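Local coordinates for ochratoxinase (Aspergillus niger, PDB 4C65), which hydrolyses the amide bond of ochratoxin A as a zinc-dependent amidohydrolase, releasing phenylalanine and ochratoxin alpha, and acts as a carboxypeptidase on aromatic C-terminal residues, at residues H56-C68 with T380-L394. Residues are numbered along the deposited sequence; the frame is centred on the assembly and turned at random.
Sequences HRVPVLMPGLWDC and TGQLREGYEADVIAL
Met-62 and Ile-392 pair through both of their backbone amides at the heart of an antiparallel beta ladder, a worked example of how an amidohydrolase knits its small beta-sandwich domain from chain that comes before and after most of the TIM barrel in the sequence. Strand 60-63 runs on through Gly-64 into strand 65-67, just ahead of the zinc ligand His-69, while strand 391-394 returns more than 300 residues later. Ile-392 N gives a nearly straight bond to Met-62 O (2.9 Å, 169° at the hydrogen), and Ile-392 O accepts Met-62 N in return.

One face of the ladder is tightly filled. Met-62 and Ile-392 run alongside each other in the same direction: chi1 of the methionine (61°), with CG between the backbone N and the carbonyl carbon, sets that atom 3.6 Å from Ile-392 CG1. The extended chi2 then carries SD to 3.9 Å from Leu-394 CD1, and Phe-405 touches the methionine from outside the pair. Leu-61 and Ala-393 occupy the other face. There Leu-61 sets CD1 at 3.5 Å from Val-391 CG1, while the Leu-383 methyls rest on the peptide joining Met-62 to Pro-63; Ile-10, Ala-12 and Leu-15 of strand 7-15 close over these leucines.

The solvent side is looser. At Pro-59, an exposed corner, the ring lies against Leu-394 O, and the Val-60 N bond to that oxygen is weak. The type II turn from Arg-384 to Tyr-387 carries the returning chain out to solvent. Near the barrel the contact is buried again, though Trp-66 meets Thr-380 only slightly, through the methyl CG2 at the ring edge by CZ2. The ladder's last bond runs from Gly-64 N to Asp-390 O, 2.9 Å long, the donor standing 55° out of the carbonyl plane.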
ATOM      1  N   HIS A  56     -57.818 -13.728  20.929  1.00 28.17           N
ATOM      2  CA  HIS A  56     -57.721 -12.356  21.401  1.00 27.40           C
ATOM      3  C   HIS A  56     -58.914 -11.576  20.929  1.00 27.47           C
ATOM      4  O   HIS A  56     -59.448 -11.861  19.853  1.00 27.54           O
ATOM      5  CB  HIS A  56     -56.443 -11.708  20.867  1.00 25.80           C
ATOM      6  CG  HIS A  56     -55.209 -12.422  21.296  1.00 25.68           C
ATOM      7  ND1 HIS A  56     -54.568 -12.148  22.482  1.00 26.42           N
ATOM      8  CD2 HIS A  56     -54.535 -13.441  20.725  1.00 25.39           C
ATOM      9  CE1 HIS A  56     -53.524 -12.948  22.605  1.00 26.59           C
ATOM     10  NE2 HIS A  56     -53.486 -13.745  21.555  1.00 26.00           N
ATOM     11  N   ARG A  57     -59.288 -10.566  21.701  1.00 27.66           N
ATOM     12  CA  ARG A  57     -60.353  -9.662  21.327  1.00 27.61           C
ATOM     13  C   ARG A  57     -59.851  -8.257  21.444  1.00 26.35           C
ATOM     14  O   ARG A  57     -59.495  -7.826  22.518  1.00 27.40           O
ATOM     15  CB  ARG A  57     -61.556  -9.894  22.252  1.00 30.12           C
ATOM     16  CG  ARG A  57     -62.334 -11.090  21.772  1.00 31.19           C
ATOM     17  CD  ARG A  57     -63.476 -11.475  22.655  1.00 33.67           C
ATOM     18  NE  ARG A  57     -63.830 -12.884  22.416  1.00 34.59           N
ATOM     19  CZ  ARG A  57     -64.588 -13.303  21.402  1.00 35.46           C
ATOM     20  NH1 ARG A  57     -65.110 -12.445  20.516  1.00 34.84           N
ATOM     21  NH2 ARG A  57     -64.841 -14.596  21.262  1.00 36.90           N
ATOM     22  N   VAL A  58     -59.833  -7.530  20.334  1.00 24.56           N
ATOM     23  CA  VAL A  58     -59.272  -6.192  20.299  1.00 23.55           C
ATOM     24  C   VAL A  58     -60.203  -5.237  19.563  1.00 23.35           C
ATOM     25  O   VAL A  58     -60.968  -5.658  18.704  1.00 22.84           O
ATOM     26  CB  VAL A  58     -57.878  -6.184  19.600  1.00 22.06           C
ATOM     27  CG1 VAL A  58     -56.930  -7.139  20.304  1.00 22.08           C
ATOM     28  CG2 VAL A  58     -57.989  -6.549  18.125  1.00 21.13           C
ATOM     29  N   PRO A  59     -60.127  -3.942  19.891  1.00 23.52           N
ATOM     30  CA  PRO A  59     -61.018  -2.979  19.231  1.00 24.02           C
ATOM     31  C   PRO A  59     -60.681  -2.768  17.771  1.00 22.61           C
ATOM     32  O   PRO A  59     -61.581  -2.701  16.947  1.00 23.00           O
ATOM     33  CB  PRO A  59     -60.802  -1.672  20.016  1.00 24.99           C
ATOM     34  CG  PRO A  59     -60.091  -2.056  21.271  1.00 25.29           C
ATOM     35  CD  PRO A  59     -59.344  -3.331  20.975  1.00 23.96           C
ATOM     36  N   VAL A  60     -59.390  -2.681  17.454  1.00 21.37           N
ATOM     37  CA  VAL A  60     -58.944  -2.390  16.093  1.00 20.13           C
ATOM     38  C   VAL A  60     -57.785  -3.281  15.689  1.00 18.60           C
ATOM     39  O   VAL A  60     -56.814  -3.409  16.430  1.00 18.19           O
ATOM     40  CB  VAL A  60     -58.511  -0.908  15.943  1.00 20.29           C
ATOM     41  CG1 VAL A  60     -58.008  -0.625  14.537  1.00 19.42           C
ATOM     42  CG2 VAL A  60     -59.679   0.010  16.276  1.00 21.99           C
ATOM     43  N   LEU A  61     -57.875  -3.836  14.485  1.00 17.61           N
ATOM     44  CA  LEU A  61     -56.814  -4.651  13.931  1.00 16.55           C
ATOM     45  C   LEU A  61     -56.430  -4.148  12.538  1.00 16.27           C
ATOM     46  O   LEU A  61     -57.304  -3.743  11.753  1.00 16.88           O
ATOM     47  CB  LEU A  61     -57.263  -6.100  13.840  1.00 16.57           C
ATOM     48  CG  LEU A  61     -56.173  -7.154  13.765  1.00 15.80           C
ATOM     49  CD1 LEU A  61     -55.475  -7.339  15.107  1.00 15.76           C
ATOM     50  CD2 LEU A  61     -56.764  -8.481  13.290  1.00 16.14           C
ATOM     51  N   MET A  62     -55.136  -4.183  12.236  1.00 15.52           N
ATOM     52  CA  MET A  62     -54.624  -3.718  10.950  1.00 15.40           C
ATOM     53  C   MET A  62     -53.284  -4.363  10.643  1.00 14.68           C
ATOM     54  O   MET A  62     -52.697  -5.038  11.512  1.00 14.56           O
ATOM     55  CB  MET A  62     -54.499  -2.192  10.962  1.00 16.07           C
ATOM     56  CG  MET A  62     -53.545  -1.616  12.002  1.00 16.04           C
ATOM     57  SD  MET A  62     -53.318   0.172  11.809  1.00 16.96           S
ATOM     58  CE  MET A  62     -52.208   0.211  10.396  1.00 16.36           C
ATOM     59  N   PRO A  63     -52.781  -4.174   9.423  1.00 14.49           N
ATOM     60  CA  PRO A  63     -51.436  -4.681   9.142  1.00 14.12           C
ATOM     61  C   PRO A  63     -50.370  -3.961   9.924  1.00 13.58           C
ATOM     62  O   PRO A  63     -50.526  -2.787  10.269  1.00 13.60           O
ATOM     63  CB  PRO A  63     -51.238  -4.390   7.640  1.00 14.44           C
ATOM     64  CG  PRO A  63     -52.582  -4.043   7.111  1.00 15.08           C
ATOM     65  CD  PRO A  63     -53.337  -3.469   8.267  1.00 15.21           C
ATOM     66  N   GLY A  64     -49.286  -4.665  10.216  1.00 13.36           N
ATOM     67  CA  GLY A  64     -48.095  -4.015  10.777  1.00 13.28           C
ATOM     68  C   GLY A  64     -47.595  -2.898   9.853  1.00 12.95           C
ATOM     69  O   GLY A  64     -47.692  -3.010   8.630  1.00 13.14           O
ATOM     70  N   LEU A  65     -47.087  -1.826  10.449  1.00 12.96           N
ATOM     71  CA  LEU A  65     -46.714  -0.636   9.703  1.00 13.24           C
ATOM     72  C   LEU A  65     -45.322  -0.753   9.092  1.00 13.05           C
ATOM     73  O   LEU A  65     -44.433  -1.376   9.666  1.00 12.75           O
ATOM     74  CB  LEU A  65     -46.770   0.576  10.615  1.00 13.63           C
ATOM     75  CG  LEU A  65     -48.155   0.993  11.087  1.00 14.24           C
ATOM     76  CD1 LEU A  65     -48.039   1.860  12.326  1.00 14.58           C
ATOM     77  CD2 LEU A  65     -48.868   1.729   9.951  1.00 14.96           C
ATOM     78  N   TRP A  66     -45.161  -0.138   7.921  1.00 13.65           N
ATOM     79  CA  TRP A  66     -43.872  -0.018   7.241  1.00 13.66           C
ATOM     80  C   TRP A  66     -43.386   1.424   7.324  1.00 13.90           C
ATOM     81  O   TRP A  66     -44.182   2.357   7.306  1.00 14.90           O
ATOM     82  CB  TRP A  66     -43.987  -0.321   5.770  1.00 14.18           C
ATOM     83  CG  TRP A  66     -44.014  -1.754   5.401  1.00 14.07           C
ATOM     84  CD1 TRP A  66     -44.954  -2.661   5.739  1.00 14.08           C
ATOM     85  CD2 TRP A  66     -43.108  -2.422   4.517  1.00 14.15           C
ATOM     86  NE1 TRP A  66     -44.657  -3.881   5.172  1.00 14.07           N
ATOM     87  CE2 TRP A  66     -43.526  -3.753   4.417  1.00 14.19           C
ATOM     88  CE3 TRP A  66     -41.966  -2.024   3.821  1.00 14.67           C
ATOM     89  CZ2 TRP A  66     -42.836  -4.695   3.671  1.00 14.52           C
ATOM     90  CZ3 TRP A  66     -41.299  -2.960   3.054  1.00 14.93           C
ATOM     91  CH2 TRP A  66     -41.747  -4.278   2.978  1.00 14.92           C
ATOM     92  N   ASP A  67     -42.075   1.603   7.461  1.00 13.60           N
ATOM     93  CA  ASP A  67     -41.465   2.852   7.083  1.00 13.83           C
ATOM     94  C   ASP A  67     -40.448   2.562   6.008  1.00 14.12           C
ATOM     95  O   ASP A  67     -39.560   1.717   6.199  1.00 14.15           O
ATOM     96  CB  ASP A  67     -40.834   3.565   8.256  1.00 13.53           C
ATOM     97  CG  ASP A  67     -40.569   5.035   7.938  1.00 14.12           C
ATOM     98  OD1 ASP A  67     -39.567   5.317   7.217  1.00 14.07           O
ATOM     99  OD2 ASP A  67     -41.372   5.872   8.393  1.00 14.45           O
ATOM    100  N   CYS A  68     -40.583   3.263   4.886  1.00 14.88           N
ATOM    101  CA  CYS A  68     -39.787   2.984   3.713  1.00 15.51           C
ATOM    102  C   CYS A  68     -38.559   3.862   3.557  1.00 16.16           C
ATOM    103  O   CYS A  68     -37.894   3.819   2.521  1.00 17.11           O
ATOM    104  CB  CYS A  68     -40.662   3.102   2.485  1.00 16.31           C
ATOM    105  SG  CYS A  68     -42.039   1.930   2.506  1.00 16.25           S
ATOM    106  N   THR A 380     -47.248  -9.257   1.831  1.00 16.02           N
ATOM    107  CA  THR A 380     -47.410  -8.664   3.131  1.00 15.84           C
ATOM    108  C   THR A 380     -48.006  -7.258   3.035  1.00 16.02           C
ATOM    109  O   THR A 380     -48.340  -6.791   1.962  1.00 16.16           O
ATOM    110  CB  THR A 380     -46.071  -8.649   3.887  1.00 15.26           C
ATOM    111  OG1 THR A 380     -46.292  -8.312   5.253  1.00 15.01           O
ATOM    112  CG2 THR A 380     -45.086  -7.639   3.282  1.00 14.70           C
ATOM    113  N   GLY A 381     -48.203  -6.604   4.177  1.00 16.21           N
ATOM    114  CA  GLY A 381     -48.778  -5.260   4.192  1.00 16.34           C
ATOM    115  C   GLY A 381     -50.294  -5.201   4.030  1.00 17.35           C
ATOM    116  O   GLY A 381     -50.862  -4.107   3.995  1.00 16.83           O
ATOM    117  N   GLN A 382     -50.947  -6.362   4.013  1.00 17.73           N
ATOM    118  CA  GLN A 382     -52.395  -6.440   4.037  1.00 19.03           C
ATOM    119  C   GLN A 382     -52.905  -7.588   4.903  1.00 20.19           C
ATOM    120  O   GLN A 382     -52.252  -8.634   5.009  1.00 19.69           O
ATOM    121  CB  GLN A 382     -52.937  -6.667   2.644  1.00 19.44           C
ATOM    122  CG  GLN A 382     -52.624  -5.559   1.691  1.00 18.78           C
ATOM    123  CD  GLN A 382     -53.214  -5.850   0.337  1.00 19.42           C
ATOM    124  OE1 GLN A 382     -54.405  -5.993   0.183  1.00 19.84           O
ATOM    125  NE2 GLN A 382     -52.355  -5.889  -0.662  1.00 19.32           N
ATOM    126  N   LEU A 383     -54.065  -7.370   5.535  1.00 21.56           N
ATOM    127  CA  LEU A 383     -54.729  -8.414   6.298  1.00 22.80           C
ATOM    128  C   LEU A 383     -55.574  -9.203   5.302  1.00 23.97           C
ATOM    129  O   LEU A 383     -56.751  -8.909   5.103  1.00 24.75           O
ATOM    130  CB  LEU A 383     -55.578  -7.843   7.453  1.00 23.52           C
ATOM    131  CG  LEU A 383     -54.852  -7.053   8.549  1.00 23.30           C
ATOM    132  CD1 LEU A 383     -55.791  -6.843   9.722  1.00 24.27           C
ATOM    133  CD2 LEU A 383     -53.557  -7.713   9.037  1.00 22.59           C
ATOM    134  N   ARG A 384     -54.927 -10.179   4.680  1.00 24.38           N
ATOM    135  CA  ARG A 384     -55.493 -10.985   3.604  1.00 26.10           C
ATOM    136  C   ARG A 384     -55.034 -12.411   3.728  1.00 26.01           C
ATOM    137  O   ARG A 384     -53.890 -12.647   4.087  1.00 24.63           O
ATOM    138  CB  ARG A 384     -54.994 -10.516   2.239  1.00 26.85           C
ATOM    139  CG  ARG A 384     -55.997  -9.600   1.630  1.00 28.61           C
ATOM    140  CD  ARG A 384     -55.486  -8.991   0.356  1.00 29.33           C
ATOM    141  NE  ARG A 384     -55.754  -9.874  -0.768  1.00 31.55           N
ATOM    142  CZ  ARG A 384     -55.567  -9.520  -2.030  1.00 32.81           C
ATOM    143  NH1 ARG A 384     -55.145  -8.300  -2.326  1.00 31.94           N
ATOM    144  NH2 ARG A 384     -55.806 -10.392  -3.001  1.00 34.13           N
ATOM    145  N   GLU A 385     -55.891 -13.353   3.359  1.00 26.98           N
ATOM    146  CA  GLU A 385     -55.509 -14.741   3.387  1.00 27.47           C
ATOM    147  C   GLU A 385     -54.257 -14.986   2.509  1.00 26.00           C
ATOM    148  O   GLU A 385     -54.141 -14.481   1.392  1.00 24.98           O
ATOM    149  CB  GLU A 385     -56.681 -15.604   2.947  1.00 30.16           C
ATOM    150  CG  GLU A 385     -56.390 -17.095   3.045  1.00 32.39           C
ATOM    151  CD  GLU A 385     -57.416 -18.045   2.430  1.00 35.27           C
ATOM    152  OE1 GLU A 385     -57.758 -17.866   1.247  1.00 37.19           O
ATOM    153  OE2 GLU A 385     -57.782 -19.067   3.050  1.00 37.85           O
ATOM    154  N   GLY A 386     -53.310 -15.738   3.054  1.00 25.20           N
ATOM    155  CA  GLY A 386     -52.073 -16.075   2.354  1.00 24.37           C
ATOM    156  C   GLY A 386     -50.934 -15.075   2.541  1.00 22.76           C
ATOM    157  O   GLY A 386     -49.814 -15.359   2.169  1.00 21.99           O
ATOM    158  N   TYR A 387     -51.222 -13.923   3.131  1.00 21.99           N
ATOM    159  CA  TYR A 387     -50.210 -12.918   3.410  1.00 20.68           C
ATOM    160  C   TYR A 387     -49.549 -13.171   4.740  1.00 20.84           C
ATOM    161  O   TYR A 387     -50.077 -13.888   5.598  1.00 21.35           O
ATOM    162  CB  TYR A 387     -50.823 -11.520   3.400  1.00 20.10           C
ATOM    163  CG  TYR A 387     -51.050 -10.989   2.013  1.00 19.96           C
ATOM    164  CD1 TYR A 387     -51.798 -11.712   1.077  1.00 21.09           C
ATOM    165  CD2 TYR A 387     -50.554  -9.757   1.639  1.00 19.09           C
ATOM    166  CE1 TYR A 387     -52.017 -11.226  -0.194  1.00 21.40           C
ATOM    167  CE2 TYR A 387     -50.780  -9.260   0.377  1.00 19.62           C
ATOM    168  CZ  TYR A 387     -51.504 -10.000  -0.527  1.00 20.65           C
ATOM    169  OH  TYR A 387     -51.709  -9.503  -1.767  1.00 21.68           O
ATOM    170  N   GLU A 388     -48.374 -12.571   4.924  1.00 20.76           N
ATOM    171  CA  GLU A 388     -47.588 -12.788   6.138  1.00 20.95           C
ATOM    172  C   GLU A 388     -48.296 -12.184   7.348  1.00 20.07           C
ATOM    173  O   GLU A 388     -48.879 -11.109   7.268  1.00 20.03           O
ATOM    174  CB  GLU A 388     -46.190 -12.189   6.019  1.00 21.63           C
ATOM    175  CG  GLU A 388     -45.343 -12.816   4.943  1.00 23.75           C
ATOM    176  CD  GLU A 388     -43.878 -12.949   5.300  1.00 26.43           C
ATOM    177  OE1 GLU A 388     -43.258 -12.048   5.959  1.00 28.18           O
ATOM    178  OE2 GLU A 388     -43.330 -13.997   4.911  1.00 30.00           O
ATOM    179  N   ALA A 389     -48.226 -12.887   8.472  1.00 19.60           N
ATOM    180  CA  ALA A 389     -48.917 -12.489   9.701  1.00 19.14           C
ATOM    181  C   ALA A 389     -48.145 -11.422  10.453  1.00 17.71           C
ATOM    182  O   ALA A 389     -47.643 -11.656  11.539  1.00 17.48           O
ATOM    183  CB  ALA A 389     -49.168 -13.710  10.578  1.00 19.93           C
ATOM    184  N   ASP A 390     -48.051 -10.248   9.832  1.00 16.70           N
ATOM    185  CA  ASP A 390     -47.530  -9.028  10.461  1.00 15.74           C
ATOM    186  C   ASP A 390     -48.759  -8.155  10.770  1.00 16.07           C
ATOM    187  O   ASP A 390     -49.377  -7.583   9.856  1.00 15.84           O
ATOM    188  CB  ASP A 390     -46.591  -8.287   9.519  1.00 14.77           C
ATOM    189  CG  ASP A 390     -45.293  -9.019   9.275  1.00 14.40           C
ATOM    190  OD1 ASP A 390     -45.174 -10.194   9.712  1.00 15.09           O
ATOM    191  OD2 ASP A 390     -44.375  -8.416   8.699  1.00 13.27           O
ATOM    192  N   VAL A 391     -49.163  -8.138  12.041  1.00 16.50           N
ATOM    193  CA  VAL A 391     -50.500  -7.682  12.416  1.00 17.05           C
ATOM    194  C   VAL A 391     -50.365  -6.912  13.693  1.00 17.35           C
ATOM    195  O   VAL A 391     -49.648  -7.341  14.604  1.00 17.45           O
ATOM    196  CB  VAL A 391     -51.472  -8.883  12.622  1.00 17.89           C
ATOM    197  CG1 VAL A 391     -52.880  -8.406  12.957  1.00 18.71           C
ATOM    198  CG2 VAL A 391     -51.507  -9.777  11.395  1.00 17.79           C
ATOM    199  N   ILE A 392     -51.033  -5.770  13.773  1.00 17.66           N
ATOM    200  CA  ILE A 392     -51.040  -5.018  15.022  1.00 18.22           C
ATOM    201  C   ILE A 392     -52.458  -4.689  15.480  1.00 19.44           C
ATOM    202  O   ILE A 392     -53.374  -4.525  14.660  1.00 19.17           O
ATOM    203  CB  ILE A 392     -50.182  -3.738  14.938  1.00 17.61           C
ATOM    204  CG1 ILE A 392     -50.713  -2.758  13.880  1.00 17.63           C
ATOM    205  CG2 ILE A 392     -48.740  -4.105  14.646  1.00 16.80           C
ATOM    206  CD1 ILE A 392     -50.072  -1.379  13.928  1.00 17.36           C
ATOM    207  N   ALA A 393     -52.614  -4.596  16.792  1.00 20.62           N
ATOM    208  CA  ALA A 393     -53.884  -4.220  17.382  1.00 22.47           C
ATOM    209  C   ALA A 393     -53.754  -2.877  18.049  1.00 23.52           C
ATOM    210  O   ALA A 393     -52.731  -2.570  18.661  1.00 22.82           O
ATOM    211  CB  ALA A 393     -54.351  -5.258  18.384  1.00 23.16           C
ATOM    212  N   LEU A 394     -54.821  -2.098  17.947  1.00 25.59           N
ATOM    213  CA  LEU A 394     -54.882  -0.781  18.553  1.00 27.51           C
ATOM    214  C   LEU A 394     -56.057  -0.656  19.483  1.00 30.36           C
ATOM    215  O   LEU A 394     -57.077  -1.337  19.316  1.00 31.25           O
ATOM    216  CB  LEU A 394     -55.013   0.285  17.465  1.00 27.33           C
ATOM    217  CG  LEU A 394     -53.733   0.755  16.792  1.00 26.28           C
ATOM    218  CD1 LEU A 394     -53.383  -0.151  15.659  1.00 25.23           C
ATOM    219  CD2 LEU A 394     -53.842   2.176  16.274  1.00 27.06           C
TER